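Local structure of TetR transcriptional regulator (Chloroflexus aurantiacus, 3QBM) at residues F59-A62 / A63-R67; I85-L88 / D89-S93; L107-A110 / I111-D115. The protein probably binds DNA as a dimeric transcriptional regulator of the TetR family, through an N-terminal helix-turn-helix domain. All blocks are in the same frame, centred on the assembly; numbering follows the deposited sequence.

Contact 1. Residues F59-A62 / A63-R67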
loop_
_atom_site.group_PDB
_atom_site.type_symbol
_atom_site.label_atom_id
_atom_site.label_comp_id
_atom_site.label_asym_id
_atom_site.label_seq_id
_atom_site.Cartn_x
_atom_site.Cartn_y
_atom_site.Cartn_z
ATOM N N PHE A 59 -14.595 -3.647 9.758
ATOM C CA PHE A 59 -13.775 -4.274 8.720
ATOM C C PHE A 59 -14.528 -5.405 7.997
ATOM O O PHE A 59 -14.509 -5.486 6.757
ATOM C CB PHE A 59 -12.474 -4.850 9.237
ATOM C CG PHE A 59 -11.619 -5.427 8.140
ATOM C CD1 PHE A 59 -10.799 -4.608 7.407
ATOM C CD2 PHE A 59 -11.719 -6.775 7.784
ATOM C CE1 PHE A 59 -10.062 -5.122 6.341
ATOM C CE2 PHE A 59 -10.983 -7.297 6.733
ATOM C CZ PHE A 59 -10.158 -6.490 6.030
ATOM N N ASP A 60 -15.160 -6.292 8.759
ATOM C CA ASP A 60 -15.921 -7.411 8.163
ATOM C C ASP A 60 -16.911 -6.878 7.134
ATOM O O ASP A 60 -17.141 -7.495 6.089
ATOM C CB ASP A 60 -16.638 -8.226 9.247
ATOM C CG ASP A 60 -15.686 -9.030 10.072
ATOM O OD1 ASP A 60 -14.492 -9.174 9.702
ATOM O OD2 ASP A 60 -16.097 -9.479 11.152
ATOM N N TYR A 61 -17.438 -5.691 7.402
ATOM C CA TYR A 61 -18.374 -5.025 6.518
ATOM C C TYR A 61 -17.701 -4.516 5.257
ATOM O O TYR A 61 -18.254 -4.628 4.151
ATOM C CB TYR A 61 -19.018 -3.867 7.245
ATOM C CG TYR A 61 -19.720 -2.904 6.353
ATOM C CD1 TYR A 61 -21.050 -3.111 5.977
ATOM C CD2 TYR A 61 -19.080 -1.768 5.900
ATOM C CE1 TYR A 61 -21.698 -2.219 5.144
ATOM C CE2 TYR A 61 -19.722 -0.865 5.056
ATOM C CZ TYR A 61 -21.035 -1.099 4.692
ATOM O OH TYR A 61 -21.683 -0.211 3.865
ATOM N N ALA A 62 -16.549 -3.883 5.449
ATOM C CA ALA A 62 -15.711 -3.431 4.342
ATOM C C ALA A 62 -15.278 -4.635 3.498
ATOM O O ALA A 62 -15.351 -4.576 2.279
ATOM C CB ALA A 62 -14.505 -2.657 4.868
ATOM N N ALA A 63 -14.889 -5.732 4.147
ATOM C CA ALA A 63 -14.488 -6.950 3.444
ATOM C C ALA A 63 -15.637 -7.491 2.592
ATOM O O ALA A 63 -15.436 -7.814 1.427
ATOM C CB ALA A 63 -13.985 -8.013 4.402
ATOM N N GLU A 64 -16.846 -7.555 3.158
ATOM C CA GLU A 64 -18.012 -8.028 2.399
ATOM C C GLU A 64 -18.313 -7.114 1.223
ATOM O O GLU A 64 -18.692 -7.574 0.143
ATOM C CB GLU A 64 -19.248 -8.158 3.297
ATOM C CG GLU A 64 -20.537 -8.578 2.530
ATOM C CD GLU A 64 -20.470 -9.955 1.867
ATOM O OE1 GLU A 64 -19.615 -10.797 2.248
ATOM O OE2 GLU A 64 -21.312 -10.206 0.967
ATOM N N LYS A 65 -18.149 -5.820 1.403
ATOM C CA LYS A 65 -18.418 -4.911 0.297
ATOM C C LYS A 65 -17.455 -5.114 -0.901
ATOM O O LYS A 65 -17.864 -5.149 -2.058
ATOM C CB LYS A 65 -18.275 -3.509 0.796
ATOM C CG LYS A 65 -18.786 -2.456 -0.147
ATOM C CD LYS A 65 -19.756 -1.534 0.585
ATOM C CE LYS A 65 -21.083 -2.245 0.806
ATOM N NZ LYS A 65 -22.110 -1.383 1.435
ATOM N N VAL A 66 -16.170 -5.160 -0.594
ATOM C CA VAL A 66 -15.136 -5.500 -1.573
ATOM C C VAL A 66 -15.491 -6.827 -2.296
ATOM O O VAL A 66 -15.426 -6.895 -3.514
ATOM C CB VAL A 66 -13.755 -5.536 -0.878
ATOM C CG1 VAL A 66 -12.712 -6.180 -1.744
ATOM C CG2 VAL A 66 -13.321 -4.102 -0.487
ATOM N N ARG A 67 -15.912 -7.829 -1.532
ATOM C CA ARG A 67 -16.278 -9.151 -2.039
ATOM C C ARG A 67 -17.412 -9.048 -3.068
ATOM O O ARG A 67 -17.312 -9.665 -4.123
ATOM C CB ARG A 67 -16.677 -10.075 -0.877
ATOM C CG ARG A 67 -16.909 -11.532 -1.205
ATOM C CD ARG A 67 -17.155 -12.366 0.052
ATOM N NE ARG A 67 -15.992 -12.302 0.950
ATOM C CZ ARG A 67 -15.961 -11.767 2.181
ATOM N NH1 ARG A 67 -17.042 -11.259 2.761
ATOM N NH2 ARG A 67 -14.821 -11.768 2.866
#

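Contact 2. Residues I85-L88 / D89-S93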
loop_
_atom_site.group_PDB
_atom_site.type_symbol
_atom_site.label_atom_id
_atom_site.label_comp_id
_atom_site.label_asym_id
_atom_site.label_seq_id
_atom_site.Cartn_x
_atom_site.Cartn_y
_atom_site.Cartn_z
ATOM N N ILE A 85 -8.467 -10.825 -16.158
ATOM C CA ILE A 85 -8.313 -9.413 -16.528
ATOM C C ILE A 85 -9.459 -8.551 -15.897
ATOM O O ILE A 85 -9.254 -7.414 -15.524
ATOM C CB ILE A 85 -8.212 -9.293 -18.079
ATOM C CG1 ILE A 85 -6.921 -9.919 -18.567
ATOM C CG2 ILE A 85 -8.331 -7.822 -18.532
ATOM C CD1 ILE A 85 -6.698 -9.860 -20.062
ATOM N N ALA A 86 -10.636 -9.126 -15.707
ATOM C CA ALA A 86 -11.749 -8.407 -15.074
ATOM C C ALA A 86 -11.415 -8.148 -13.612
ATOM O O ALA A 86 -11.853 -7.153 -13.036
ATOM C CB ALA A 86 -13.055 -9.190 -15.212
ATOM N N PHE A 87 -10.634 -9.041 -13.000
ATOM C CA PHE A 87 -10.116 -8.790 -11.630
ATOM C C PHE A 87 -9.246 -7.514 -11.592
ATOM O O PHE A 87 -9.402 -6.666 -10.697
ATOM C CB PHE A 87 -9.349 -10.018 -11.153
ATOM C CG PHE A 87 -8.886 -9.956 -9.734
ATOM C CD1 PHE A 87 -7.657 -9.373 -9.416
ATOM C CD2 PHE A 87 -9.651 -10.498 -8.720
ATOM C CE1 PHE A 87 -7.193 -9.327 -8.096
ATOM C CE2 PHE A 87 -9.183 -10.448 -7.378
ATOM C CZ PHE A 87 -7.968 -9.877 -7.088
ATOM N N LEU A 88 -8.371 -7.354 -12.583
ATOM C CA LEU A 88 -7.609 -6.122 -12.749
ATOM C C LEU A 88 -8.555 -4.935 -12.952
ATOM O O LEU A 88 -8.356 -3.865 -12.342
ATOM C CB LEU A 88 -6.631 -6.187 -13.934
ATOM C CG LEU A 88 -5.758 -7.418 -14.141
ATOM C CD1 LEU A 88 -4.922 -7.324 -15.413
ATOM C CD2 LEU A 88 -4.860 -7.641 -12.921
ATOM N N ASP A 89 -9.595 -5.122 -13.767
ATOM C CA ASP A 89 -10.501 -4.050 -14.091
ATOM C C ASP A 89 -11.254 -3.542 -12.852
ATOM O O ASP A 89 -11.524 -2.355 -12.738
ATOM C CB ASP A 89 -11.494 -4.449 -15.166
ATOM C CG ASP A 89 -12.276 -3.276 -15.641
ATOM O OD1 ASP A 89 -11.648 -2.327 -16.139
ATOM O OD2 ASP A 89 -13.493 -3.261 -15.442
ATOM N N VAL A 90 -11.570 -4.441 -11.920
ATOM C CA VAL A 90 -12.192 -4.022 -10.667
ATOM C C VAL A 90 -11.267 -2.996 -9.982
ATOM O O VAL A 90 -11.716 -1.920 -9.585
ATOM C CB VAL A 90 -12.488 -5.241 -9.726
ATOM C CG1 VAL A 90 -12.953 -4.769 -8.346
ATOM C CG2 VAL A 90 -13.546 -6.159 -10.362
ATOM N N PHE A 91 -9.978 -3.336 -9.812
ATOM C CA PHE A 91 -9.029 -2.408 -9.202
ATOM C C PHE A 91 -8.904 -1.094 -9.987
ATOM O O PHE A 91 -8.880 -0.008 -9.393
ATOM C CB PHE A 91 -7.663 -3.071 -9.070
ATOM C CG PHE A 91 -7.531 -3.938 -7.860
ATOM C CD1 PHE A 91 -7.393 -3.358 -6.616
ATOM C CD2 PHE A 91 -7.503 -5.308 -7.955
ATOM C CE1 PHE A 91 -7.224 -4.126 -5.499
ATOM C CE2 PHE A 91 -7.302 -6.072 -6.826
ATOM C CZ PHE A 91 -7.195 -5.491 -5.612
ATOM N N ARG A 92 -8.828 -1.194 -11.303
ATOM C CA ARG A 92 -8.763 -0.020 -12.134
ATOM C C ARG A 92 -9.945 0.923 -11.885
ATOM O O ARG A 92 -9.767 2.169 -11.833
ATOM C CB ARG A 92 -8.675 -0.402 -13.620
ATOM C CG ARG A 92 -8.523 0.813 -14.491
ATOM C CD ARG A 92 -8.178 0.513 -15.908
ATOM N NE ARG A 92 -9.222 -0.223 -16.584
ATOM C CZ ARG A 92 -9.306 -0.388 -17.912
ATOM N NH1 ARG A 92 -8.467 0.202 -18.755
ATOM N NH2 ARG A 92 -10.306 -1.092 -18.407
ATOM N N SER A 93 -11.126 0.340 -11.676
ATOM C CA SER A 93 -12.347 1.146 -11.444
ATOM C C SER A 93 -12.336 1.928 -10.137
ATOM O O SER A 93 -13.184 2.834 -9.938
ATOM C CB SER A 93 -13.602 0.276 -11.532
ATOM O OG SER A 93 -13.780 -0.482 -10.343
HETATM O O HOH W 1 -14.537 -5.930 -14.078
#

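Contact 3. Residues L107-A110 / I111-D115. With MG (magnesium ion), chain C.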
loop_
_atom_site.group_PDB
_atom_site.type_symbol
_atom_site.label_atom_id
_atom_site.label_comp_id
_atom_site.label_asym_id
_atom_site.label_seq_id
_atom_site.Cartn_x
_atom_site.Cartn_y
_atom_site.Cartn_z
ATOM N N LEU A 107 -6.059 -2.551 1.562
ATOM C CA LEU A 107 -4.808 -1.801 1.560
ATOM C C LEU A 107 -4.713 -0.895 2.789
ATOM O O LEU A 107 -3.703 -0.895 3.506
ATOM C CB LEU A 107 -4.679 -0.966 0.276
ATOM C CG LEU A 107 -3.548 0.050 0.109
ATOM C CD1 LEU A 107 -2.180 -0.635 0.172
ATOM C CD2 LEU A 107 -3.699 0.909 -1.181
ATOM N N ASN A 108 -5.729 -0.083 3.012
ATOM C CA ASN A 108 -5.670 0.864 4.108
ATOM C C ASN A 108 -5.530 0.164 5.487
ATOM O O ASN A 108 -4.755 0.614 6.350
ATOM C CB ASN A 108 -6.899 1.765 4.098
ATOM C CG ASN A 108 -6.945 2.715 2.909
ATOM O OD1 ASN A 108 -5.968 2.878 2.160
ATOM N ND2 ASN A 108 -8.112 3.331 2.716
ATOM N N THR A 109 -6.279 -0.924 5.715
ATOM C CA THR A 109 -6.226 -1.649 6.976
ATOM C C THR A 109 -4.919 -2.422 7.087
ATOM O O THR A 109 -4.398 -2.550 8.189
ATOM C CB THR A 109 -7.435 -2.586 7.165
ATOM O OG1 THR A 109 -8.665 -1.836 7.055
ATOM C CG2 THR A 109 -7.363 -3.340 8.507
ATOM N N ALA A 110 -4.344 -2.864 5.955
ATOM C CA ALA A 110 -3.066 -3.549 5.984
ATOM C C ALA A 110 -1.998 -2.661 6.583
ATOM O O ALA A 110 -1.258 -3.120 7.430
ATOM C CB ALA A 110 -2.612 -3.972 4.563
ATOM N N ILE A 111 -1.866 -1.432 6.072
ATOM C CA ILE A 111 -0.814 -0.542 6.541
ATOM C C ILE A 111 -0.943 -0.240 8.044
ATOM O O ILE A 111 0.052 -0.203 8.766
ATOM C CB ILE A 111 -0.736 0.759 5.704
ATOM C CG1 ILE A 111 0.143 0.555 4.466
ATOM C CG2 ILE A 111 -0.135 1.920 6.505
ATOM C CD1 ILE A 111 -0.137 -0.649 3.691
ATOM N N GLU A 112 -2.171 -0.047 8.531
ATOM C CA GLU A 112 -2.344 0.226 9.959
ATOM C C GLU A 112 -2.132 -0.994 10.840
ATOM O O GLU A 112 -1.437 -0.921 11.872
ATOM C CB GLU A 112 -3.730 0.792 10.258
ATOM C CG GLU A 112 -3.842 1.218 11.756
ATOM C CD GLU A 112 -4.932 2.239 12.050
ATOM O OE1 GLU A 112 -5.802 2.446 11.192
ATOM O OE2 GLU A 112 -4.886 2.861 13.141
ATOM N N SER A 113 -2.731 -2.115 10.442
ATOM C CA SER A 113 -2.754 -3.310 11.292
ATOM C C SER A 113 -1.506 -4.182 11.253
ATOM O O SER A 113 -1.260 -4.941 12.185
ATOM C CB SER A 113 -3.958 -4.192 10.940
ATOM O OG SER A 113 -3.819 -4.828 9.655
ATOM N N ASP A 114 -0.731 -4.117 10.171
ATOM C CA ASP A 114 0.323 -5.094 10.003
ATOM C C ASP A 114 1.259 -5.195 11.242
ATOM O O ASP A 114 1.645 -6.278 11.594
ATOM C CB ASP A 114 1.080 -4.928 8.667
ATOM C CG ASP A 114 1.652 -3.532 8.451
ATOM O OD1 ASP A 114 1.521 -2.637 9.314
ATOM O OD2 ASP A 114 2.269 -3.339 7.378
ATOM N N ASP A 115 1.573 -4.092 11.916
ATOM C CA ASP A 115 2.489 -4.118 13.068
ATOM C C ASP A 115 1.799 -3.631 14.347
ATOM O O ASP A 115 2.457 -3.295 15.344
ATOM C CB ASP A 115 3.744 -3.277 12.750
ATOM C CG ASP A 115 4.545 -3.854 11.615
ATOM O OD1 ASP A 115 5.214 -4.859 11.870
ATOM O OD2 ASP A 115 4.516 -3.341 10.459
HETATM MG MG MG C . 1.954 -0.527 9.379
HETATM O O HOH W 2 -6.221 2.045 8.557
HETATM O O HOH W 3 1.231 -0.711 11.523
HETATM O O HOH W 4 2.617 -0.661 7.412
HETATM O O HOH W 5 3.894 -0.997 10.142
HETATM O O HOH W 6 2.283 1.432 9.392
#

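Contact 1. Residues F59-A62 / A63-R67
The aromatic rings of Phe59 and Tyr61 each meet the residue four positions on, Ala63 and Lys65, and both are approached obliquely. CE2 of Phe59 comes to 3.9 Å from CB of Ala63, a light apolar touch, while the rest of that ring is packed by Ile106 and Thr109 of helix 105-113 and by Leu120 and Val124 of helix 118-144. Tyr61 turns its ring the other way, against Val13, Ala14 and Ala17 of helix 2-23. With its CG anti to the backbone N (chi1 165°), Tyr61 lies alongside Lys65, both side chains running in the same direction. The lysine chain bends at chi2 and chi3, and its NZ donates to Tyr61 OH over 2.7 Å. The third flat group, the guanidinium of Arg67, has Glu64 OE1 at its edge: NH1 reaches that oxygen at 2.7 Å in a salt bridge that lies in the guanidinium plane but meets the carboxylate on its anti side. Above one guanidinium face, toward the rim, sits Ala63 O. Arg67 also bridges to Glu130, and Asp60 to Arg123, both on helix 118-144. Beneath these side chains the main chain is regular alpha helix, with Val66 N bonded to Ala62 O at 3.0 Å. Over these two turns Phe59, Ala62, Ala63 and Val66 form an apolar side, with the charged Asp60, Glu64 and Arg67 on another. The ammonium of Lys65 would be expected to polarise the phenol, while Arg67, shared between two glutamates, ties its own helix turn to helix 118-144.

Contact 2. Residues I85-L88 / D89-S93
OD1 of Asp89 is gripped by two nitrogens of Arg92, three residues further along the helix. Arg92 NH2 stands 2.9 Å from Asp89 OD1 and NE 3.2 Å from the same atom, a side-on salt bridge in which the oxygen lies close to the guanidinium plane and is met nearly along its C-O bond. A bend at chi3 of 64° in the otherwise extended arginine chain turns the NE and NH2 edge of the guanidinium toward the aspartate. The other carboxylate oxygen, Asp89 OD2, is 3.2 Å from a water that also lies near Ala86 O; it may join the two, though it has more acceptors around it than protons to give. Ser93 folds its hydroxyl onto the backbone as well, OG donating to Val90 O over 2.6 Å.

On a different side of the helix Phe87 and Phe91 run side by side. They form an offset edge-to-face pair, the edge of Phe91 directed at the face of Phe87, with centroids 5.6 Å apart and planes at 65°. Phe91 CE2 does the touching, 3.5 Å from Phe87 CE1. The backbone bond of this same pair, Phe91 N to Phe87 O, is weak at 3.5 Å, whereas that from Arg92 N to Leu88 O is an ordinary helical one.

Both phenylalanines belong to an aromatic cluster in the core of the all-helical C-terminal domain, meeting Phe70 of helix 51-74 and Trp131 of helix 118-144. Leu88 faces Ile161 of helix 154-175 and Leu188 of helix 179-196, and Arg92 reaches the latter helix through Glu182 and Tyr185. Helix 80-92 is therefore packed among four others.

Contact 3. Residues L107-A110 / I111-D115
Successive i to i+4 backbone bonds carry helix 105-113 through Leu107 O to Ile111 N and on to Ala110 O to Asp114 N (3.0 Å), with a weak one between Asn108 O and Glu112 N. The turn at its C-terminal end forms a magnesium site in the helical C-terminal domain of this TetR-family protein. Six oxygens surround the metal: Ile111 O, Asp114 OD1 and four waters. Asp114 swings its CG between its own backbone N and carbonyl carbon (chi1 55°), which turns the carboxylate back toward Ile111 and sets OD1 beside Ile111 O; the two oxygens are only 2.9 Å apart because the cation holds both. Its OD2 accepts from one of the metal-bound waters. Asp115 stays outside the first shell, its OD2 near another metal-bound water at a doubtfully short distance, and forms a salt bridge to Arg173 of the second subunit. The site thus lies at the dimer interface, where Asn108 and Ile111 also pack against Ile111 and Asn108 of that subunit.

Away from the metal, CD1 of Leu107 and CD1 of Ile111 touch at 4.1 Å, the two side chains lying alongside each other. A further water joins Asn108 O to Glu112 OE1, the glutamate itself being held by the backbone nitrogens of Tyr25 and Ala26. Thr109, whose hydroxyl bonds to Pro105 O, presents its carbonyl to Ser113 twice. Ser113 N approaches Thr109 O almost head-on at 2.8 Å, and Ser113 OG, also 2.8 Å from Thr109 O, donates from above the carbonyl plane, 42° out of it.

Overall arrangement
From the N terminus the three contacts come in series, each within a single helix, so none closes a long loop and none nests or crosses. Contact 1 lies on helix 51-74, contact 2 on helix 80-92, and contact 3 on helix 105-113 with the turn after it. Contacts 1 and 3 touch where Phe59 CD1 packs 3.5 Å from Thr109 OG1, although their centres are about 15 Å apart. Contact 2 touches neither; its centre lies about 22 Å from that of contact 3, on the opposite side of the chain's centre. Helix 118-144 borders all three, while contact 1 reaches helix 2-23 and contact 3 the second subunit.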